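Local coordinates for protein ribonucleoside-diphosphate reductase subunit beta (Streptococcus sanguinis, PDB 4N83) that binds a dimanganese cluster and, as the small subunit of a class Ib ribonucleotide reductase, probably helps make the deoxyribonucleotides needed for DNA synthesis, at residues A[26-31]-A[187-192]; A[20-25]-A[86-91]. All blocks are in the same frame, centred on the assembly; numbering follows the deposited sequence.

Interaction 1. Residues A[26-31]-A[187-192]; sequences TEQFWL and IIRDES. With MN (manganese (II) ion), chain J; MN (manganese (II) ion), chain I.
The indole of Trp30 meets helix 178-206 with its edge, near its own plane: Asp190 OD2 lies beyond NE1, and CG1 of Ile187 touches CZ2 on the six-membered ring at 3.6 Å. The second flat group across the contact, the guanidinium of Arg189, has CG of Gln28 over one face, 3.5 Å from its NE. Trp30 NE1 donates to Asp190 OD2 at 2.7 Å, with an N-H...O angle of 156°. The acceptor lies almost in the indole plane, whereas NE1 approaches the carboxylate from its syn side, 28° out of its plane. CG of Trp30 sits between the backbone N and the carbonyl carbon (chi1 62°), which swings the ring toward the helix. Asp190 OD2 is gripped by a second N-H donor, NE2 of His100, so Asp190, in the second shell, links buried Trp30 to a manganese ligand. This Trp30-Asp190-His100 chain is probably the counterpart of the Trp-Asp-His relay thought to carry the radical between subunits in other ribonucleotide reductases. One residue further on, Glu191 starts off away from segment 26-31, and its carboxylate bridges the metals, OE2 bound to one manganese at 2.2 Å and OE1 to the other at 2.4 Å. The chain leaves helix 16-27 at Gln28 and runs along helix 178-206, while Met96 of helix 84-111 packs on both Trp30 and Asp190; Ile187 reaches Phe165 of helix 162-173, and Phe29 stacks on Phe29 of the second subunit.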
ATOM      1  N   THR A  26       0.873   7.170  -8.336  1.00 64.60           N
ATOM      2  CA  THR A  26      -0.286   6.414  -8.811  1.00 65.38           C
ATOM      3  C   THR A  26      -0.291   6.296 -10.337  1.00 65.20           C
ATOM      4  O   THR A  26      -0.641   5.251 -10.885  1.00 65.02           O
ATOM      5  CB  THR A  26      -1.609   7.053  -8.349  1.00 66.06           C
ATOM      6  OG1 THR A  26      -1.618   8.447  -8.685  1.00 66.12           O
ATOM      7  CG2 THR A  26      -1.787   6.881  -6.844  1.00 66.08           C
ATOM      8  N   GLU A  27       0.095   7.374 -11.016  1.00 65.03           N
ATOM      9  CA  GLU A  27       0.290   7.344 -12.466  1.00 65.29           C
ATOM     10  C   GLU A  27       1.462   6.436 -12.852  1.00 65.91           C
ATOM     11  O   GLU A  27       1.476   5.868 -13.945  1.00 65.59           O
ATOM     12  CB  GLU A  27       0.521   8.757 -13.013  1.00 64.79           C
ATOM     13  CG  GLU A  27      -0.732   9.619 -13.074  1.00 64.52           C
ATOM     14  CD  GLU A  27      -0.452  11.041 -13.538  1.00 64.41           C
ATOM     15  OE1 GLU A  27       0.687  11.528 -13.359  1.00 63.56           O
ATOM     16  OE2 GLU A  27      -1.376  11.679 -14.084  1.00 64.65           O
ATOM     17  N   GLN A  28       2.436   6.305 -11.951  1.00 66.86           N
ATOM     18  CA  GLN A  28       3.571   5.397 -12.144  1.00 68.40           C
ATOM     19  C   GLN A  28       3.314   3.992 -11.575  1.00 69.88           C
ATOM     20  O   GLN A  28       4.241   3.337 -11.094  1.00 70.67           O
ATOM     21  CB  GLN A  28       4.838   5.988 -11.509  1.00 68.41           C
ATOM     22  CG  GLN A  28       5.450   7.149 -12.275  1.00 68.42           C
ATOM     23  CD  GLN A  28       6.691   7.707 -11.599  1.00 68.66           C
ATOM     24  OE1 GLN A  28       7.312   7.043 -10.764  1.00 68.73           O
ATOM     25  NE2 GLN A  28       7.064   8.930 -11.960  1.00 68.37           N
ATOM     26  N   PHE A  29       2.064   3.534 -11.629  1.00 71.33           N
ATOM     27  CA  PHE A  29       1.700   2.177 -11.205  1.00 73.35           C
ATOM     28  C   PHE A  29       2.111   1.166 -12.279  1.00 73.84           C
ATOM     29  O   PHE A  29       1.994   1.447 -13.473  1.00 73.56           O
ATOM     30  CB  PHE A  29       0.186   2.101 -10.944  1.00 74.72           C
ATOM     31  CG  PHE A  29      -0.343   0.706 -10.734  1.00 76.34           C
ATOM     32  CD1 PHE A  29      -0.574   0.220  -9.453  1.00 77.34           C
ATOM     33  CD2 PHE A  29      -0.644  -0.111 -11.820  1.00 77.52           C
ATOM     34  CE1 PHE A  29      -1.076  -1.059  -9.260  1.00 78.48           C
ATOM     35  CE2 PHE A  29      -1.140  -1.390 -11.632  1.00 78.74           C
ATOM     36  CZ  PHE A  29      -1.358  -1.865 -10.350  1.00 79.15           C
ATOM     37  N   TRP A  30       2.584  -0.005 -11.854  1.00 74.90           N
ATOM     38  CA  TRP A  30       2.970  -1.065 -12.795  1.00 75.83           C
ATOM     39  C   TRP A  30       3.014  -2.454 -12.153  1.00 76.93           C
ATOM     40  O   TRP A  30       3.032  -2.585 -10.926  1.00 76.31           O
ATOM     41  CB  TRP A  30       4.327  -0.750 -13.428  1.00 75.56           C
ATOM     42  CG  TRP A  30       5.458  -0.669 -12.447  1.00 75.31           C
ATOM     43  CD1 TRP A  30       5.798   0.402 -11.678  1.00 74.85           C
ATOM     44  CD2 TRP A  30       6.403  -1.699 -12.142  1.00 76.17           C
ATOM     45  NE1 TRP A  30       6.894   0.105 -10.907  1.00 75.22           N
ATOM     46  CE2 TRP A  30       7.286  -1.181 -11.172  1.00 76.09           C
ATOM     47  CE3 TRP A  30       6.587  -3.013 -12.590  1.00 77.50           C
ATOM     48  CZ2 TRP A  30       8.341  -1.928 -10.643  1.00 77.05           C
ATOM     49  CZ3 TRP A  30       7.638  -3.757 -12.063  1.00 77.97           C
ATOM     50  CH2 TRP A  30       8.500  -3.210 -11.099  1.00 77.75           C
ATOM     51  N   LEU A  31       3.032  -3.478 -13.004  1.00 78.39           N
ATOM     52  CA  LEU A  31       3.112  -4.873 -12.567  1.00 79.70           C
ATOM     53  C   LEU A  31       4.098  -5.675 -13.416  1.00 80.91           C
ATOM     54  O   LEU A  31       4.246  -5.436 -14.614  1.00 80.41           O
ATOM     55  CB  LEU A  31       1.730  -5.535 -12.626  1.00 79.76           C
ATOM     56  CG  LEU A  31       0.734  -5.173 -11.523  1.00 79.28           C
ATOM     57  CD1 LEU A  31      -0.645  -5.722 -11.857  1.00 79.43           C
ATOM     58  CD2 LEU A  31       1.200  -5.688 -10.169  1.00 79.39           C
ATOM     59  N   ILE A 187      11.582   0.345 -11.479  1.00 79.50           N
ATOM     60  CA  ILE A 187      11.865   0.407 -10.040  1.00 78.39           C
ATOM     61  C   ILE A 187      12.622   1.688  -9.687  1.00 77.32           C
ATOM     62  O   ILE A 187      12.320   2.337  -8.685  1.00 76.54           O
ATOM     63  CB  ILE A 187      12.663  -0.829  -9.560  1.00 79.12           C
ATOM     64  CG1 ILE A 187      11.783  -2.083  -9.628  1.00 79.24           C
ATOM     65  CG2 ILE A 187      13.174  -0.631  -8.134  1.00 79.72           C
ATOM     66  CD1 ILE A 187      12.548  -3.389  -9.588  1.00 80.04           C
ATOM     67  N   ILE A 188      13.597   2.045 -10.520  1.00 76.64           N
ATOM     68  CA  ILE A 188      14.379   3.270 -10.332  1.00 75.88           C
ATOM     69  C   ILE A 188      13.501   4.517 -10.503  1.00 73.98           C
ATOM     70  O   ILE A 188      13.699   5.516  -9.809  1.00 73.18           O
ATOM     71  CB  ILE A 188      15.581   3.330 -11.308  1.00 76.67           C
ATOM     72  CG1 ILE A 188      16.559   2.182 -11.023  1.00 77.63           C
ATOM     73  CG2 ILE A 188      16.306   4.668 -11.202  1.00 76.43           C
ATOM     74  CD1 ILE A 188      17.449   1.827 -12.196  1.00 78.10           C
ATOM     75  N   ARG A 189      12.536   4.454 -11.421  1.00 72.47           N
ATOM     76  CA  ARG A 189      11.597   5.558 -11.627  1.00 71.52           C
ATOM     77  C   ARG A 189      10.768   5.826 -10.370  1.00 71.22           C
ATOM     78  O   ARG A 189      10.528   6.982 -10.018  1.00 70.88           O
ATOM     79  CB  ARG A 189      10.666   5.272 -12.811  1.00 71.25           C
ATOM     80  CG  ARG A 189       9.839   6.473 -13.250  1.00 70.60           C
ATOM     81  CD  ARG A 189       8.912   6.132 -14.406  1.00 70.52           C
ATOM     82  NE  ARG A 189       7.790   5.287 -13.998  1.00 70.58           N
ATOM     83  CZ  ARG A 189       6.859   4.810 -14.825  1.00 70.88           C
ATOM     84  NH1 ARG A 189       6.896   5.090 -16.123  1.00 71.51           N
ATOM     85  NH2 ARG A 189       5.879   4.048 -14.350  1.00 71.03           N
ATOM     86  N   ASP A 190      10.333   4.758  -9.703  1.00 71.15           N
ATOM     87  CA  ASP A 190       9.585   4.879  -8.449  1.00 70.80           C
ATOM     88  C   ASP A 190      10.473   5.359  -7.307  1.00 70.55           C
ATOM     89  O   ASP A 190      10.084   6.248  -6.549  1.00 70.52           O
ATOM     90  CB  ASP A 190       8.934   3.544  -8.060  1.00 71.18           C
ATOM     91  CG  ASP A 190       7.698   3.226  -8.881  1.00 70.95           C
ATOM     92  OD1 ASP A 190       7.007   4.164  -9.336  1.00 70.62           O
ATOM     93  OD2 ASP A 190       7.410   2.025  -9.062  1.00 71.36           O
ATOM     94  N   GLU A 191      11.659   4.767  -7.186  1.00 70.48           N
ATOM     95  CA  GLU A 191      12.571   5.095  -6.088  1.00 70.91           C
ATOM     96  C   GLU A 191      13.189   6.485  -6.224  1.00 70.70           C
ATOM     97  O   GLU A 191      13.560   7.098  -5.224  1.00 71.32           O
ATOM     98  CB  GLU A 191      13.670   4.033  -5.947  1.00 71.47           C
ATOM     99  CG  GLU A 191      13.173   2.656  -5.517  1.00 71.81           C
ATOM    100  CD  GLU A 191      12.395   2.670  -4.210  1.00 72.14           C
ATOM    101  OE1 GLU A 191      12.556   3.618  -3.414  1.00 72.31           O
ATOM    102  OE2 GLU A 191      11.610   1.728  -3.975  1.00 71.26           O
ATOM    103  N   SER A 192      13.297   6.980  -7.454  1.00 70.45           N
ATOM    104  CA  SER A 192      13.741   8.353  -7.688  1.00 70.16           C
ATOM    105  C   SER A 192      12.761   9.352  -7.068  1.00 69.17           C
ATOM    106  O   SER A 192      13.173  10.368  -6.509  1.00 68.46           O
ATOM    107  CB  SER A 192      13.892   8.622  -9.188  1.00 69.83           C
ATOM    108  OG  SER A 192      14.371   9.933  -9.426  1.00 69.98           O
TER
HETATM  109 MN    MN J 402      12.318  -0.296  -3.480  1.00 91.37          MN
HETATM  110 MN    MN I 401      11.335   3.797  -1.317  1.00 72.78          MN

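Interaction 2. Residues A[20-25]-A[86-91]; sequences STWEKL and EEAVFN
Trp22 and Val89 bring helices 16-27 and 84-111 together, their CA atoms 5.6 Å apart. The six-membered ring of Trp22 points its edge at the backbone of the other helix: CZ3 lies 3.4 Å from Ala88 O, which is close to the ring plane, and 3.8 Å from Ala88 CB. At the neighbouring ring atom, CE3 is 4.0 Å from Val89 N. The indole carries its CG anti to the backbone N (chi1 174°) and thereby reaches across to Ala88, although its CB does not point straight at that helix. Both methyls of Val89 are used. CG2 faces Trp22 CB at 4.2 Å, while CG1 meets Thr21 CG2 at 4.0 Å and Leu25 CD1 at 4.1 Å. The side chains of Thr21 and Leu25, one helical turn apart on helix 16-27, each cross that of Val89 at about a right angle.

No hydrogen bond joins the segments; the two helices run nearly parallel, with local axes 9.8 Å apart and 18° between their directions. Here the short N-terminal helix lies against a long helix of the ferritin-like bundle that carries the metal site in this family.

Thr21 turns its methyl to Val89 while OG1 bonds to Ile17 O, one turn back along its own helix. Around the contact, Tyr197 of helix 178-206 packs on both Thr21 and Val89, and Leu25 touches His194, a manganese ligand. Trp10 meets the ring of Trp22 with planes at about 55° and also touches Ala88. From the second subunit, Lys102 packs on Trp22 and Ser98 on Ala88.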
ATOM      1  N   SER A  20       0.788  16.235  -5.608  1.00 58.76           N
ATOM      2  CA  SER A  20       1.614  15.885  -6.761  1.00 58.06           C
ATOM      3  C   SER A  20       2.321  14.539  -6.611  1.00 57.43           C
ATOM      4  O   SER A  20       2.452  13.798  -7.585  1.00 56.92           O
ATOM      5  CB  SER A  20       2.642  16.987  -7.038  1.00 58.15           C
ATOM      6  OG  SER A  20       3.405  17.282  -5.885  1.00 58.49           O
ATOM      7  N   THR A  21       2.774  14.226  -5.399  1.00 57.52           N
ATOM      8  CA  THR A  21       3.484  12.969  -5.149  1.00 57.56           C
ATOM      9  C   THR A  21       2.547  11.768  -5.249  1.00 57.36           C
ATOM     10  O   THR A  21       2.943  10.705  -5.729  1.00 56.79           O
ATOM     11  CB  THR A  21       4.173  12.959  -3.773  1.00 57.93           C
ATOM     12  OG1 THR A  21       4.919  14.169  -3.598  1.00 57.55           O
ATOM     13  CG2 THR A  21       5.114  11.761  -3.660  1.00 58.30           C
ATOM     14  N   TRP A  22       1.312  11.939  -4.783  1.00 57.75           N
ATOM     15  CA  TRP A  22       0.281  10.920  -4.955  1.00 58.74           C
ATOM     16  C   TRP A  22      -0.025  10.725  -6.440  1.00 58.68           C
ATOM     17  O   TRP A  22      -0.025   9.597  -6.934  1.00 58.56           O
ATOM     18  CB  TRP A  22      -0.991  11.312  -4.197  1.00 59.38           C
ATOM     19  CG  TRP A  22      -2.149  10.389  -4.434  1.00 59.97           C
ATOM     20  CD1 TRP A  22      -3.085  10.490  -5.419  1.00 60.07           C
ATOM     21  CD2 TRP A  22      -2.498   9.229  -3.668  1.00 60.94           C
ATOM     22  NE1 TRP A  22      -3.995   9.466  -5.318  1.00 60.57           N
ATOM     23  CE2 TRP A  22      -3.658   8.678  -4.250  1.00 60.99           C
ATOM     24  CE3 TRP A  22      -1.943   8.601  -2.547  1.00 61.58           C
ATOM     25  CZ2 TRP A  22      -4.273   7.530  -3.752  1.00 61.74           C
ATOM     26  CZ3 TRP A  22      -2.557   7.457  -2.052  1.00 62.00           C
ATOM     27  CH2 TRP A  22      -3.709   6.937  -2.654  1.00 62.19           C
ATOM     28  N   GLU A  23      -0.280  11.829  -7.138  1.00 58.91           N
ATOM     29  CA  GLU A  23      -0.551  11.801  -8.574  1.00 59.43           C
ATOM     30  C   GLU A  23       0.530  11.046  -9.337  1.00 59.64           C
ATOM     31  O   GLU A  23       0.239  10.083 -10.046  1.00 59.54           O
ATOM     32  CB  GLU A  23      -0.659  13.223  -9.132  1.00 59.89           C
ATOM     33  CG  GLU A  23      -1.992  13.904  -8.857  1.00 60.65           C
ATOM     34  CD  GLU A  23      -2.049  15.333  -9.375  1.00 60.99           C
ATOM     35  OE1 GLU A  23      -0.978  15.930  -9.631  1.00 60.53           O
ATOM     36  OE2 GLU A  23      -3.172  15.862  -9.521  1.00 61.39           O
ATOM     37  N   LYS A  24       1.775  11.484  -9.171  1.00 60.13           N
ATOM     38  CA  LYS A  24       2.906  10.919  -9.904  1.00 60.86           C
ATOM     39  C   LYS A  24       3.079   9.424  -9.655  1.00 61.57           C
ATOM     40  O   LYS A  24       3.244   8.653 -10.598  1.00 61.38           O
ATOM     41  CB  LYS A  24       4.200  11.659  -9.548  1.00 61.42           C
ATOM     42  CG  LYS A  24       5.438  11.117 -10.251  1.00 62.05           C
ATOM     43  CD  LYS A  24       6.430  12.216 -10.597  1.00 62.43           C
ATOM     44  CE  LYS A  24       6.002  12.971 -11.847  1.00 62.73           C
ATOM     45  NZ  LYS A  24       7.000  14.000 -12.250  1.00 63.12           N
ATOM     46  N   LEU A  25       3.035   9.021  -8.389  1.00 62.90           N
ATOM     47  CA  LEU A  25       3.249   7.619  -8.026  1.00 64.07           C
ATOM     48  C   LEU A  25       2.112   6.713  -8.494  1.00 64.62           C
ATOM     49  O   LEU A  25       2.360   5.615  -8.993  1.00 66.05           O
ATOM     50  CB  LEU A  25       3.455   7.471  -6.516  1.00 64.57           C
ATOM     51  CG  LEU A  25       4.805   7.945  -5.968  1.00 64.91           C
ATOM     52  CD1 LEU A  25       4.749   8.111  -4.456  1.00 65.34           C
ATOM     53  CD2 LEU A  25       5.919   6.985  -6.360  1.00 65.17           C
ATOM     54  N   GLU A  86      -0.016  12.417   3.569  1.00 69.88           N
ATOM     55  CA  GLU A  86       1.305  11.789   3.607  1.00 69.83           C
ATOM     56  C   GLU A  86       1.222  10.306   3.970  1.00 70.08           C
ATOM     57  O   GLU A  86       1.949   9.488   3.410  1.00 69.45           O
ATOM     58  CB  GLU A  86       2.209  12.526   4.601  1.00 70.77           C
ATOM     59  CG  GLU A  86       3.630  11.991   4.689  1.00 71.30           C
ATOM     60  CD  GLU A  86       4.535  12.847   5.558  1.00 72.23           C
ATOM     61  OE1 GLU A  86       4.059  13.859   6.117  1.00 72.97           O
ATOM     62  OE2 GLU A  86       5.731  12.508   5.682  1.00 72.65           O
ATOM     63  N   GLU A  87       0.338   9.964   4.904  1.00 71.10           N
ATOM     64  CA  GLU A  87       0.135   8.569   5.289  1.00 72.00           C
ATOM     65  C   GLU A  87      -0.426   7.767   4.118  1.00 70.89           C
ATOM     66  O   GLU A  87      -0.015   6.630   3.888  1.00 70.82           O
ATOM     67  CB  GLU A  87      -0.787   8.460   6.510  1.00 73.85           C
ATOM     68  CG  GLU A  87      -0.839   7.059   7.112  1.00 75.29           C
ATOM     69  CD  GLU A  87      -1.271   7.028   8.573  1.00 77.18           C
ATOM     70  OE1 GLU A  87      -1.479   8.104   9.173  1.00 77.87           O
ATOM     71  OE2 GLU A  87      -1.398   5.915   9.126  1.00 78.17           O
ATOM     72  N   ALA A  88      -1.355   8.368   3.377  1.00 70.47           N
ATOM     73  CA  ALA A  88      -1.895   7.753   2.161  1.00 69.73           C
ATOM     74  C   ALA A  88      -0.791   7.525   1.126  1.00 68.34           C
ATOM     75  O   ALA A  88      -0.694   6.445   0.543  1.00 68.08           O
ATOM     76  CB  ALA A  88      -3.008   8.611   1.574  1.00 69.30           C
ATOM     77  N   VAL A  89       0.046   8.539   0.914  1.00 67.17           N
ATOM     78  CA  VAL A  89       1.183   8.416   0.000  1.00 66.11           C
ATOM     79  C   VAL A  89       2.080   7.250   0.426  1.00 66.84           C
ATOM     80  O   VAL A  89       2.540   6.485  -0.417  1.00 66.15           O
ATOM     81  CB  VAL A  89       2.016   9.717  -0.079  1.00 65.10           C
ATOM     82  CG1 VAL A  89       3.242   9.523  -0.963  1.00 64.61           C
ATOM     83  CG2 VAL A  89       1.170  10.867  -0.610  1.00 64.39           C
ATOM     84  N   PHE A  90       2.310   7.111   1.732  1.00 68.29           N
ATOM     85  CA  PHE A  90       3.139   6.021   2.261  1.00 69.04           C
ATOM     86  C   PHE A  90       2.498   4.642   2.109  1.00 69.92           C
ATOM     87  O   PHE A  90       3.207   3.641   2.006  1.00 70.15           O
ATOM     88  CB  PHE A  90       3.526   6.274   3.725  1.00 69.64           C
ATOM     89  CG  PHE A  90       4.711   7.184   3.885  1.00 69.20           C
ATOM     90  CD1 PHE A  90       5.945   6.823   3.363  1.00 69.08           C
ATOM     91  CD2 PHE A  90       4.599   8.395   4.553  1.00 69.07           C
ATOM     92  CE1 PHE A  90       7.042   7.654   3.498  1.00 69.39           C
ATOM     93  CE2 PHE A  90       5.694   9.230   4.691  1.00 69.01           C
ATOM     94  CZ  PHE A  90       6.917   8.860   4.164  1.00 69.36           C
ATOM     95  N   ASN A  91       1.168   4.588   2.094  1.00 70.92           N
ATOM     96  CA  ASN A  91       0.465   3.339   1.798  1.00 72.02           C
ATOM     97  C   ASN A  91       0.733   2.918   0.360  1.00 71.53           C
ATOM     98  O   ASN A  91       1.005   1.745   0.089  1.00 71.86           O
ATOM     99  CB  ASN A  91      -1.042   3.480   2.030  1.00 72.33           C
ATOM    100  CG  ASN A  91      -1.388   3.741   3.484  1.00 73.80           C
ATOM    101  OD1 ASN A  91      -0.710   3.257   4.394  1.00 74.78           O
ATOM    102  ND2 ASN A  91      -2.452   4.506   3.711  1.00 73.86           N
TER

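In the fold
Interactions 1 and 2 share helix 16-27, and their centres lie 12 Å apart. The helix body rests on helix 84-111 in interaction 2, and the chain just after it meets helix 178-206 in interaction 1. The two contacts touch where Leu25 CD2 approaches Asp190 O at 4.2 Å. Both also approach the dimanganese site, formed by Asp66, Glu97, His100, Glu157, Glu191 and His194: interaction 1 supplies Glu191 and reaches His100 through Asp190, whereas the side chain of Leu25 in interaction 2 comes within about 8 Å of a manganese ion. Residues of the second subunit pack against both, so both form part of the dimer interface.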